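Local coordinates for beta-lactamase II (Erythrobacter litoralis, PDB 6V72), which probably hydrolyses beta-lactam antibiotics to substituted beta-amino acids, as a zinc-dependent class B metallo-beta-lactamase, at residues 182-187 / 223-228; 189-194 / 235-240; 178-183 / 217-222. One frame throughout, in Å; residues are numbered along the deposited sequence.

Interaction 1. Residues 182-187 / 223-228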
ATOM      1  N   GLY A 182      -4.633 -12.793 -13.204  1.00 13.11           N
ATOM      2  CA  GLY A 182      -3.806 -12.830 -12.022  1.00 13.85           C
ATOM      3  C   GLY A 182      -4.492 -12.424 -10.746  1.00 14.26           C
ATOM      4  O   GLY A 182      -3.838 -12.361  -9.708  1.00 16.75           O
ATOM      5  N   GLY A 183      -5.792 -12.153 -10.771  1.00 14.36           N
ATOM      6  CA  GLY A 183      -6.466 -11.764  -9.543  1.00 14.94           C
ATOM      7  C   GLY A 183      -5.859 -10.518  -8.912  1.00 16.86           C
ATOM      8  O   GLY A 183      -5.468  -9.575  -9.592  1.00 16.85           O
ATOM      9  N   CYS A 184      -5.790 -10.503  -7.580  1.00 16.54           N
ATOM     10  CA  CYS A 184      -5.238  -9.358  -6.873  1.00 17.90           C
ATOM     11  C   CYS A 184      -3.731  -9.413  -6.740  1.00 16.42           C
ATOM     12  O   CYS A 184      -3.141  -8.468  -6.210  1.00 20.29           O
ATOM     13  CB  CYS A 184      -5.845  -9.229  -5.483  1.00 24.72           C
ATOM     14  SG  CYS A 184      -7.540  -8.523  -5.465  1.00 33.08           S
HETATM   15  N   MSE A 185      -3.103 -10.470  -7.226  0.60 14.66           N
HETATM   16  CA  MSE A 185      -1.678 -10.623  -7.081  0.60 15.14           C
HETATM   17  C   MSE A 185      -0.905  -9.798  -8.114  0.60 12.35           C
HETATM   18  O   MSE A 185       0.182  -9.296  -7.829  0.60 13.42           O
HETATM   19  CB  MSE A 185      -1.353 -12.097  -7.189  0.60 21.59           C
HETATM   20  CG  MSE A 185       0.072 -12.449  -7.372  0.60 31.17           C
HETATM   21 SE   MSE A 185       0.046 -14.390  -7.434  0.60 42.76          SE
HETATM   22  CE  MSE A 185      -1.854 -14.740  -7.174  0.60 42.81           C
ATOM     23  N   ILE A 186      -1.482  -9.657  -9.311  1.00 13.60           N
ATOM     24  CA  ILE A 186      -0.827  -8.990 -10.433  1.00 13.36           C
ATOM     25  C   ILE A 186      -1.321  -7.558 -10.500  1.00 12.38           C
ATOM     26  O   ILE A 186      -2.538  -7.299 -10.396  1.00 15.56           O
ATOM     27  CB  ILE A 186      -1.095  -9.741 -11.753  1.00 14.34           C
ATOM     28  CG1 ILE A 186      -0.546 -11.170 -11.665  1.00 14.66           C
ATOM     29  CG2 ILE A 186      -0.475  -9.011 -12.963  1.00 16.57           C
ATOM     30  CD1 ILE A 186       0.989 -11.252 -11.541  1.00 16.91           C
ATOM     31  N   LYS A 187      -0.375  -6.629 -10.630  1.00 13.37           N
ATOM     32  CA  LYS A 187      -0.617  -5.199 -10.732  1.00 15.16           C
ATOM     33  C   LYS A 187      -0.192  -4.704 -12.102  1.00 16.91           C
ATOM     34  O   LYS A 187       0.472  -5.410 -12.867  1.00 15.06           O
ATOM     35  CB  LYS A 187       0.169  -4.425  -9.671  1.00 19.89           C
ATOM     36  CG  LYS A 187       0.028  -4.910  -8.269  1.00 25.19           C
ATOM     37  CD  LYS A 187      -1.407  -5.101  -7.850  1.00 26.82           C
ATOM     38  CE  LYS A 187      -1.425  -5.317  -6.364  1.00 32.06           C
ATOM     39  NZ  LYS A 187      -2.709  -5.859  -5.884  1.00 33.90           N
ATOM     40  N   ALA A 223      -4.884 -10.191 -17.517  1.00 14.83           N
ATOM     41  CA  ALA A 223      -5.979  -9.511 -16.855  1.00 14.92           C
ATOM     42  C   ALA A 223      -5.779  -9.602 -15.349  1.00 14.91           C
ATOM     43  O   ALA A 223      -5.094 -10.502 -14.866  1.00 14.55           O
ATOM     44  CB  ALA A 223      -7.299 -10.165 -17.246  1.00 17.66           C
HETATM   45  N   MSE A 224      -6.370  -8.660 -14.615  1.00 14.65           N
HETATM   46  CA  MSE A 224      -6.172  -8.614 -13.164  1.00 13.67           C
HETATM   47  C   MSE A 224      -7.302  -7.886 -12.462  1.00 13.29           C
HETATM   48  O   MSE A 224      -8.160  -7.307 -13.131  1.00 14.04           O
HETATM   49  CB  MSE A 224      -4.818  -7.976 -12.822  1.00 17.74           C
HETATM   50  CG  MSE A 224      -4.739  -6.480 -13.123  1.00 18.34           C
HETATM   51 SE   MSE A 224      -2.956  -5.976 -13.732  0.71 21.33          SE
HETATM   52  CE  MSE A 224      -3.204  -6.499 -15.608  0.95 22.22           C
ATOM     53  N   SER A 225      -7.314  -7.915 -11.121  1.00 16.81           N
ATOM     54  CA  SER A 225      -8.512  -7.494 -10.390  1.00 15.12           C
ATOM     55  C   SER A 225      -8.738  -5.991 -10.429  1.00 14.39           C
ATOM     56  O   SER A 225      -9.891  -5.555 -10.458  1.00 15.73           O
ATOM     57  CB  SER A 225      -8.459  -7.961  -8.939  1.00 16.20           C
ATOM     58  OG  SER A 225      -8.640  -9.372  -8.864  1.00 17.32           O
ATOM     59  N   HIS A 226      -7.686  -5.172 -10.440  1.00 16.93           N
ATOM     60  CA  HIS A 226      -7.931  -3.753 -10.209  1.00 17.10           C
ATOM     61  C   HIS A 226      -7.300  -2.842 -11.256  1.00 16.97           C
ATOM     62  O   HIS A 226      -7.150  -1.634 -11.017  1.00 21.16           O
ATOM     63  CB  HIS A 226      -7.485  -3.388  -8.796  1.00 20.28           C
ATOM     64  CG  HIS A 226      -8.263  -4.109  -7.746  1.00 20.60           C
ATOM     65  ND1 HIS A 226      -9.617  -3.914  -7.569  1.00 20.68           N
ATOM     66  CD2 HIS A 226      -7.899  -5.058  -6.854  1.00 22.92           C
ATOM     67  CE1 HIS A 226     -10.046  -4.691  -6.587  1.00 22.98           C
ATOM     68  NE2 HIS A 226      -9.022  -5.394  -6.138  1.00 25.48           N
ATOM     69  N   SER A 227      -6.927  -3.386 -12.407  0.64 18.34           N
ATOM     70  CA  SER A 227      -6.393  -2.622 -13.522  0.64 17.83           C
ATOM     71  C   SER A 227      -6.893  -3.258 -14.811  0.64 18.29           C
ATOM     72  O   SER A 227      -7.237  -4.439 -14.828  0.64 16.30           O
ATOM     73  CB  SER A 227      -4.856  -2.594 -13.507  0.64 20.35           C
ATOM     74  OG  SER A 227      -4.365  -1.886 -12.388  0.64 22.36           O
ATOM     75  N   PRO A 228      -6.960  -2.494 -15.896  1.00 19.48           N
ATOM     76  CA  PRO A 228      -7.427  -3.066 -17.180  1.00 19.83           C
ATOM     77  C   PRO A 228      -6.420  -4.030 -17.785  1.00 17.56           C
ATOM     78  O   PRO A 228      -5.233  -4.035 -17.421  1.00 18.32           O
ATOM     79  CB  PRO A 228      -7.627  -1.827 -18.069  1.00 23.65           C
ATOM     80  CG  PRO A 228      -6.953  -0.723 -17.378  1.00 25.83           C
ATOM     81  CD  PRO A 228      -6.855  -1.029 -15.933  1.00 20.94           C
TER
HETATM   82  O   HOH W   1      -4.841  -5.920  -9.693  1.00 23.64           O
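C184 and H226 meet where two loops at the ends of neighbouring strands supply zinc ligands, the metallo-beta-lactamase way of building a metal site. Both residues bind zinc in another structure of this protein; here the site carries no zinc, and SG of C184 lies 3.5 Å from NE2 of H226, oblique to the ring. With SG anti to its carbonyl carbon (chi1 -77°), the cysteine side chain lies across the gap and also meets CB of S225, while H96 and H165, also zinc ligands in that structure, touch it. ND1 of H226 is hydrogen-bonded to P50 O, which helps fix the turn of the ring, and CB of S225 sits over one face, offset toward the rim. G182 N donates to A223 O (2.9 Å) and S225 N to G183 O (2.9 Å). G183 has positive phi, which favours glycine. A water accepts from H226 N and donates to I186 O, bridging the segments. Selenomethionine M224 lies against I186 and K187. Its CB is 3.4 Å from I186 O; CG stands between backbone N and carbonyl carbon (chi1 69°), and the bends at chi2 and chi3 bring SE to 3.5 Å from K187 C and 4.0 Å from CG2 of I186, the two side chains crossing at about a right angle. Within 182-187, K187 folds back so that its NZ donates to C184 O at 2.7 Å.

Interaction 2. Residues 189-194 / 235-240. With CA (calcium ion), chain B.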
ATOM      1  N   GLY A 189       1.409  -2.791 -15.370  1.00 17.48           N
ATOM      2  CA  GLY A 189       2.764  -2.657 -15.889  1.00 17.79           C
ATOM      3  C   GLY A 189       3.450  -1.355 -15.550  1.00 19.68           C
ATOM      4  O   GLY A 189       4.681  -1.257 -15.683  1.00 22.22           O
ATOM      5  N   ASP A 190       2.694  -0.347 -15.121  1.00 18.15           N
ATOM      6  CA  ASP A 190       3.270   0.924 -14.716  1.00 21.82           C
ATOM      7  C   ASP A 190       3.056   1.189 -13.233  1.00 18.71           C
ATOM      8  O   ASP A 190       3.231   2.321 -12.774  1.00 22.16           O
ATOM      9  CB  ASP A 190       2.719   2.067 -15.571  1.00 25.61           C
ATOM     10  CG  ASP A 190       1.221   2.296 -15.385  1.00 29.81           C
ATOM     11  OD1 ASP A 190       0.541   1.503 -14.700  1.00 27.41           O
ATOM     12  OD2 ASP A 190       0.712   3.299 -15.953  1.00 36.03           O
ATOM     13  N   ALA A 191       2.693   0.153 -12.476  1.00 18.45           N
ATOM     14  CA  ALA A 191       2.490   0.302 -11.047  1.00 18.19           C
ATOM     15  C   ALA A 191       3.791   0.660 -10.339  1.00 19.85           C
ATOM     16  O   ALA A 191       4.893   0.248 -10.736  1.00 20.11           O
ATOM     17  CB  ALA A 191       1.932  -0.990 -10.460  1.00 17.83           C
ATOM     18  N   SER A 192       3.658   1.414  -9.258  1.00 23.02           N
ATOM     19  CA  SER A 192       4.809   1.749  -8.431  1.00 23.60           C
ATOM     20  C   SER A 192       4.747   1.112  -7.058  1.00 21.42           C
ATOM     21  O   SER A 192       5.671   1.301  -6.267  1.00 22.73           O
ATOM     22  CB  SER A 192       4.952   3.271  -8.290  1.00 26.22           C
ATOM     23  OG  SER A 192       3.763   3.855  -7.786  1.00 30.83           O
ATOM     24  N   ASN A 193       3.701   0.347  -6.758  1.00 20.32           N
ATOM     25  CA  ASN A 193       3.647  -0.377  -5.499  1.00 20.12           C
ATOM     26  C   ASN A 193       2.663  -1.527  -5.663  1.00 18.72           C
ATOM     27  O   ASN A 193       1.960  -1.623  -6.674  1.00 18.40           O
ATOM     28  CB  ASN A 193       3.272   0.553  -4.338  1.00 22.88           C
ATOM     29  CG  ASN A 193       1.888   1.110  -4.469  1.00 27.41           C
ATOM     30  OD1 ASN A 193       0.908   0.373  -4.393  1.00 29.15           O
ATOM     31  ND2 ASN A 193       1.787   2.429  -4.649  1.00 32.41           N
ATOM     32  N   LEU A 194       2.631  -2.411  -4.658  1.00 18.31           N
ATOM     33  CA  LEU A 194       1.784  -3.596  -4.674  1.00 16.77           C
ATOM     34  C   LEU A 194       0.505  -3.393  -3.883  1.00 18.78           C
ATOM     35  O   LEU A 194      -0.160  -4.373  -3.523  1.00 21.52           O
ATOM     36  CB  LEU A 194       2.546  -4.808  -4.140  1.00 15.59           C
ATOM     37  CG  LEU A 194       3.698  -5.262  -5.033  1.00 15.28           C
ATOM     38  CD1 LEU A 194       4.553  -6.297  -4.319  1.00 15.14           C
ATOM     39  CD2 LEU A 194       3.161  -5.800  -6.355  1.00 16.77           C
ATOM     40  N   ILE A 235       3.194  -8.603 -15.448  1.00 13.96           N
ATOM     41  CA  ILE A 235       3.923  -9.615 -14.687  1.00 14.02           C
ATOM     42  C   ILE A 235       5.317  -9.117 -14.347  1.00 12.80           C
ATOM     43  O   ILE A 235       5.793  -9.271 -13.213  1.00 14.33           O
ATOM     44  CB  ILE A 235       3.996 -10.933 -15.475  1.00 13.67           C
ATOM     45  CG1 ILE A 235       2.601 -11.488 -15.756  1.00 15.81           C
ATOM     46  CG2 ILE A 235       4.828 -11.953 -14.730  1.00 18.26           C
ATOM     47  CD1 ILE A 235       2.651 -12.739 -16.652  1.00 18.62           C
ATOM     48  N   GLU A 236       6.001  -8.530 -15.334  1.00 13.91           N
ATOM     49  CA  GLU A 236       7.373  -8.064 -15.133  1.00 17.25           C
ATOM     50  C   GLU A 236       7.445  -7.018 -14.031  1.00 16.49           C
ATOM     51  O   GLU A 236       8.327  -7.077 -13.161  1.00 16.00           O
ATOM     52  CB  GLU A 236       7.926  -7.497 -16.439  1.00 20.39           C
ATOM     53  CG  GLU A 236       9.328  -6.914 -16.312  1.00 25.95           C
ATOM     54  CD  GLU A 236       9.749  -6.107 -17.534  1.00 32.34           C
ATOM     55  OE1 GLU A 236       9.804  -6.683 -18.643  1.00 35.50           O
ATOM     56  OE2 GLU A 236      10.017  -4.890 -17.385  1.00 37.36           O
ATOM     57  N   ARG A 237       6.533  -6.040 -14.060  1.00 15.81           N
ATOM     58  CA  ARG A 237       6.552  -5.005 -13.042  1.00 13.58           C
ATOM     59  C   ARG A 237       6.168  -5.566 -11.687  1.00 13.22           C
ATOM     60  O   ARG A 237       6.797  -5.229 -10.686  1.00 14.04           O
ATOM     61  CB  ARG A 237       5.628  -3.846 -13.424  1.00 13.98           C
ATOM     62  CG  ARG A 237       5.501  -2.767 -12.361  1.00 16.36           C
ATOM     63  CD  ARG A 237       6.829  -2.086 -12.027  1.00 17.28           C
ATOM     64  NE  ARG A 237       7.530  -1.563 -13.194  1.00 20.27           N
ATOM     65  CZ  ARG A 237       7.330  -0.347 -13.711  1.00 22.20           C
ATOM     66  NH1 ARG A 237       8.025   0.055 -14.781  1.00 24.86           N
ATOM     67  NH2 ARG A 237       6.425   0.471 -13.167  1.00 23.10           N
ATOM     68  N   THR A 238       5.116  -6.396 -11.626  1.00 13.15           N
ATOM     69  CA  THR A 238       4.737  -6.980 -10.345  1.00 12.45           C
ATOM     70  C   THR A 238       5.897  -7.758  -9.732  1.00 13.53           C
ATOM     71  O   THR A 238       6.167  -7.636  -8.533  1.00 13.88           O
ATOM     72  CB  THR A 238       3.510  -7.884 -10.505  1.00 11.93           C
ATOM     73  OG1 THR A 238       2.434  -7.096 -11.048  1.00 12.77           O
ATOM     74  CG2 THR A 238       3.113  -8.484  -9.128  1.00 13.22           C
ATOM     75  N   LEU A 239       6.593  -8.552 -10.550  1.00 13.91           N
ATOM     76  CA  LEU A 239       7.747  -9.310 -10.080  1.00 12.90           C
ATOM     77  C   LEU A 239       8.837  -8.380  -9.555  1.00 13.21           C
ATOM     78  O   LEU A 239       9.404  -8.608  -8.477  1.00 15.00           O
ATOM     79  CB  LEU A 239       8.294 -10.163 -11.232  1.00 13.34           C
ATOM     80  CG  LEU A 239       9.477 -11.052 -10.879  1.00 13.65           C
ATOM     81  CD1 LEU A 239       9.198 -11.890  -9.608  1.00 14.01           C
ATOM     82  CD2 LEU A 239       9.792 -11.936 -12.062  1.00 14.16           C
ATOM     83  N   ASP A 240       9.143  -7.322 -10.308  1.00 13.64           N
ATOM     84  CA  ASP A 240      10.167  -6.385  -9.849  1.00 13.76           C
ATOM     85  C   ASP A 240       9.788  -5.787  -8.495  1.00 13.70           C
ATOM     86  O   ASP A 240      10.632  -5.668  -7.594  1.00 15.86           O
ATOM     87  CB  ASP A 240      10.357  -5.263 -10.867  1.00 15.49           C
ATOM     88  CG  ASP A 240      11.514  -5.511 -11.847  1.00 16.02           C
ATOM     89  OD1 ASP A 240      12.480  -6.247 -11.510  1.00 17.42           O
ATOM     90  OD2 ASP A 240      11.464  -4.931 -12.953  1.00 18.14           O
TER
HETATM   91 CA    CA B 301      14.231  -6.914 -10.120  1.00 16.86          CA
HETATM   92  O   HOH W   2      13.189  -5.590  -8.381  1.00 16.16           O
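R237 reaches from helix 233-243 to the loop and supplies the one hydrogen bond between 189-194 and 235-240, NH2 to A191 O at 2.9 Å. The bond is fairly straight (160°) and the acceptor lies almost in the guanidinium plane, but the donor stands above the plane of the A191 carbonyl. A second carbonyl is met differently: G189 O sits over the centre of one guanidinium face, 3.4 Å from CZ of R237. The side chain leaves the helix with CG anti to the backbone N (chi1 175°) and bends at chi2 and chi3, which lays its methylenes against the two carbonyl oxygens, CD of R237 coming to 3.3 Å from A191 O.

Apolar contact follows at the end of 189-194, where CD2 of L194 meets CG2 of T238 at 3.9 Å, and F46 of the second subunit packs against R237. Metal binding lies farther along the helix, at D240, whose OD1 binds a calcium ion at 2.3 Å, with a water and E243 as further ligands.

Two carbonyl oxygens, one at the edge and one over the face, offer partial negative charge to the cation, which probably favours its charged form and limits its rotation.

Interaction 3. Residues 178-183 / 217-222; sequences GIAFGG and PDARTI
G178 opens the contact with its carbonyl, which accepts a hydrogen bond from T221 N at 3.1 Å. The same oxygen is 3.4 Å from CB of A219, whose methyl points at the segment 178-183 and is covered by the backbone of G178. Positive phi at G178 suits glycine, and G178 together with I179 faces L174 as a G1 beta bulge, where strand 179-181 begins against its other neighbour.

I179 comes next, paired with T221. The two side chains lie next to one another on the same face of the sheet and point the same way. With I179 CG1 anti to its own carbonyl carbon (chi1 -63°), this branch is placed beside T221, 4.1 Å from CB of that residue. Their backbones add a CA-H...O contact, I179 CA to T221 O at 3.3 Å. I179 also touches A31, in a loop.

Strand 179-181, helix 205-215 and strand 221-223 form a beta-alpha-beta crossover, and this connection makes the two strands parallel. Strand 221-223 is the outermost strand, within this chain, of a four-stranded mixed sheet.

A180 turns to the other face, that of I222. Its N donates to T221 O at 3.0 Å, so T221 is gripped through both its N and its O by G178 and A180, two residues apart in the chain. The A180 methyl meets two apolar groups, CD1 of I222 at 4.0 Å and CB of A219 at 4.1 Å, with F216 also against it. I222 offers that CD1 because its chain bends at chi2 (-57°). The last link within the two segments is a second CA-H...O contact, from I222 CA to A180 O at 3.4 Å.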
ATOM      1  N   GLY A 178      -4.830 -17.519 -25.005  1.00 20.05           N
ATOM      2  CA  GLY A 178      -3.757 -16.619 -24.619  1.00 19.62           C
ATOM      3  C   GLY A 178      -4.112 -15.599 -23.559  1.00 18.30           C
ATOM      4  O   GLY A 178      -3.579 -14.485 -23.583  1.00 20.21           O
ATOM      5  N   ILE A 179      -4.977 -15.960 -22.614  1.00 15.50           N
ATOM      6  CA  ILE A 179      -5.431 -15.063 -21.557  1.00 15.87           C
ATOM      7  C   ILE A 179      -5.063 -15.679 -20.217  1.00 15.14           C
ATOM      8  O   ILE A 179      -5.320 -16.866 -19.980  1.00 17.82           O
ATOM      9  CB  ILE A 179      -6.953 -14.817 -21.619  1.00 17.66           C
ATOM     10  CG1 ILE A 179      -7.362 -14.130 -22.919  1.00 19.14           C
ATOM     11  CG2 ILE A 179      -7.429 -14.022 -20.397  1.00 18.04           C
ATOM     12  CD1 ILE A 179      -8.857 -14.271 -23.205  1.00 20.72           C
ATOM     13  N   ALA A 180      -4.494 -14.879 -19.332  1.00 14.05           N
ATOM     14  CA  ALA A 180      -4.285 -15.322 -17.963  1.00 15.25           C
ATOM     15  C   ALA A 180      -4.779 -14.231 -17.034  1.00 14.06           C
ATOM     16  O   ALA A 180      -4.579 -13.039 -17.305  1.00 16.31           O
ATOM     17  CB  ALA A 180      -2.826 -15.634 -17.669  1.00 16.58           C
ATOM     18  N   PHE A 181      -5.416 -14.640 -15.940  1.00 12.74           N
ATOM     19  CA  PHE A 181      -6.007 -13.718 -14.977  1.00 12.88           C
ATOM     20  C   PHE A 181      -5.296 -13.865 -13.639  1.00 12.96           C
ATOM     21  O   PHE A 181      -5.357 -14.929 -13.011  1.00 13.46           O
ATOM     22  CB  PHE A 181      -7.504 -13.986 -14.831  1.00 13.19           C
ATOM     23  CG  PHE A 181      -8.210 -13.060 -13.866  1.00 12.96           C
ATOM     24  CD1 PHE A 181      -8.523 -11.755 -14.233  1.00 15.43           C
ATOM     25  CD2 PHE A 181      -8.603 -13.511 -12.609  1.00 15.68           C
ATOM     26  CE1 PHE A 181      -9.186 -10.913 -13.355  1.00 15.94           C
ATOM     27  CE2 PHE A 181      -9.286 -12.673 -11.744  1.00 14.60           C
ATOM     28  CZ  PHE A 181      -9.570 -11.386 -12.107  1.00 14.70           C
ATOM     29  N   GLY A 182      -4.633 -12.793 -13.204  1.00 13.11           N
ATOM     30  CA  GLY A 182      -3.806 -12.830 -12.022  1.00 13.85           C
ATOM     31  C   GLY A 182      -4.492 -12.424 -10.746  1.00 14.26           C
ATOM     32  O   GLY A 182      -3.838 -12.361  -9.708  1.00 16.75           O
ATOM     33  N   GLY A 183      -5.792 -12.153 -10.771  1.00 14.36           N
ATOM     34  CA  GLY A 183      -6.466 -11.764  -9.543  1.00 14.94           C
ATOM     35  C   GLY A 183      -5.859 -10.518  -8.912  1.00 16.86           C
ATOM     36  O   GLY A 183      -5.468  -9.575  -9.592  1.00 16.85           O
ATOM     37  N   PRO A 217       2.851 -19.501 -19.632  1.00 16.53           N
ATOM     38  CA  PRO A 217       4.055 -18.858 -20.189  1.00 16.38           C
ATOM     39  C   PRO A 217       3.849 -18.166 -21.517  1.00 19.07           C
ATOM     40  O   PRO A 217       4.687 -17.339 -21.888  1.00 22.46           O
ATOM     41  CB  PRO A 217       5.043 -20.029 -20.342  1.00 18.55           C
ATOM     42  CG  PRO A 217       4.152 -21.232 -20.599  1.00 19.17           C
ATOM     43  CD  PRO A 217       2.906 -20.977 -19.738  1.00 18.25           C
ATOM     44  N   ASP A 218       2.776 -18.467 -22.242  1.00 20.35           N
ATOM     45  CA  ASP A 218       2.606 -17.950 -23.593  1.00 21.80           C
ATOM     46  C   ASP A 218       1.541 -16.870 -23.690  1.00 22.73           C
ATOM     47  O   ASP A 218       1.507 -16.150 -24.694  1.00 27.52           O
ATOM     48  CB  ASP A 218       2.260 -19.097 -24.560  1.00 24.24           C
ATOM     49  CG  ASP A 218       3.309 -20.199 -24.548  1.00 28.75           C
ATOM     50  OD1 ASP A 218       4.507 -19.865 -24.593  1.00 30.49           O
ATOM     51  OD2 ASP A 218       2.947 -21.398 -24.478  1.00 32.31           O
ATOM     52  N   ALA A 219       0.701 -16.719 -22.665  1.00 19.47           N
ATOM     53  CA  ALA A 219      -0.407 -15.775 -22.727  1.00 19.05           C
ATOM     54  C   ALA A 219       0.098 -14.344 -22.876  1.00 19.25           C
ATOM     55  O   ALA A 219       0.898 -13.869 -22.070  1.00 20.04           O
ATOM     56  CB  ALA A 219      -1.262 -15.899 -21.459  1.00 17.96           C
ATOM     57  N   ARG A 220      -0.394 -13.640 -23.896  1.00 21.60           N
ATOM     58  CA  ARG A 220      -0.023 -12.245 -24.085  1.00 22.01           C
ATOM     59  C   ARG A 220      -1.086 -11.279 -23.588  1.00 20.79           C
ATOM     60  O   ARG A 220      -0.849 -10.073 -23.585  1.00 22.80           O
ATOM     61  CB  ARG A 220       0.283 -11.966 -25.562  1.00 30.16           C
ATOM     62  CG  ARG A 220       1.574 -12.608 -26.022  1.00 35.86           C
ATOM     63  CD  ARG A 220       1.950 -12.196 -27.447  1.00 42.03           C
ATOM     64  NE  ARG A 220       2.634 -10.904 -27.517  1.00 48.70           N
ATOM     65  CZ  ARG A 220       3.937 -10.724 -27.287  1.00 52.60           C
ATOM     66  NH1 ARG A 220       4.465  -9.509 -27.388  1.00 53.01           N
ATOM     67  NH2 ARG A 220       4.716 -11.753 -26.955  1.00 53.90           N
ATOM     68  N   THR A 221      -2.243 -11.762 -23.161  1.00 20.19           N
ATOM     69  CA  THR A 221      -3.247 -10.903 -22.551  1.00 18.04           C
ATOM     70  C   THR A 221      -3.284 -11.244 -21.066  1.00 15.92           C
ATOM     71  O   THR A 221      -3.686 -12.350 -20.692  1.00 16.33           O
ATOM     72  CB  THR A 221      -4.619 -11.094 -23.192  1.00 21.30           C
ATOM     73  OG1 THR A 221      -4.568 -10.667 -24.559  1.00 26.17           O
ATOM     74  CG2 THR A 221      -5.661 -10.273 -22.469  1.00 24.43           C
ATOM     75  N   ILE A 222      -2.845 -10.309 -20.232  1.00 14.95           N
ATOM     76  CA  ILE A 222      -2.850 -10.481 -18.789  1.00 14.06           C
ATOM     77  C   ILE A 222      -3.930  -9.581 -18.204  1.00 14.25           C
ATOM     78  O   ILE A 222      -3.909  -8.361 -18.388  1.00 16.76           O
ATOM     79  CB  ILE A 222      -1.480 -10.178 -18.167  1.00 14.96           C
ATOM     80  CG1 ILE A 222      -0.392 -11.004 -18.855  1.00 16.97           C
ATOM     81  CG2 ILE A 222      -1.531 -10.431 -16.635  1.00 17.39           C
ATOM     82  CD1 ILE A 222      -0.630 -12.514 -18.811  1.00 16.90           C
TER

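Overall arrangement
The three contacts illustrate how a fold passes from scaffold to site. Interaction 3 pairs parallel strands by regular backbone bonds and apolar alanine and isoleucine side chains; interaction 1 continues directly from both strands, shares G182 and G183 with it, and is joined to it by a probable hydrogen bond from A223 N to A180 O. There, at the most buried of the three, regular pairing gives way to irregular loops bearing zinc ligands. The centre of interaction 2 lies about 17 Å from the centre of the chain; this contact is partly buried and relies on a cation meeting carbonyls. It adjoins interaction 1 through T238, whose OG1 probably accepts from K187 N, and touches interaction 3 through I235 and I222.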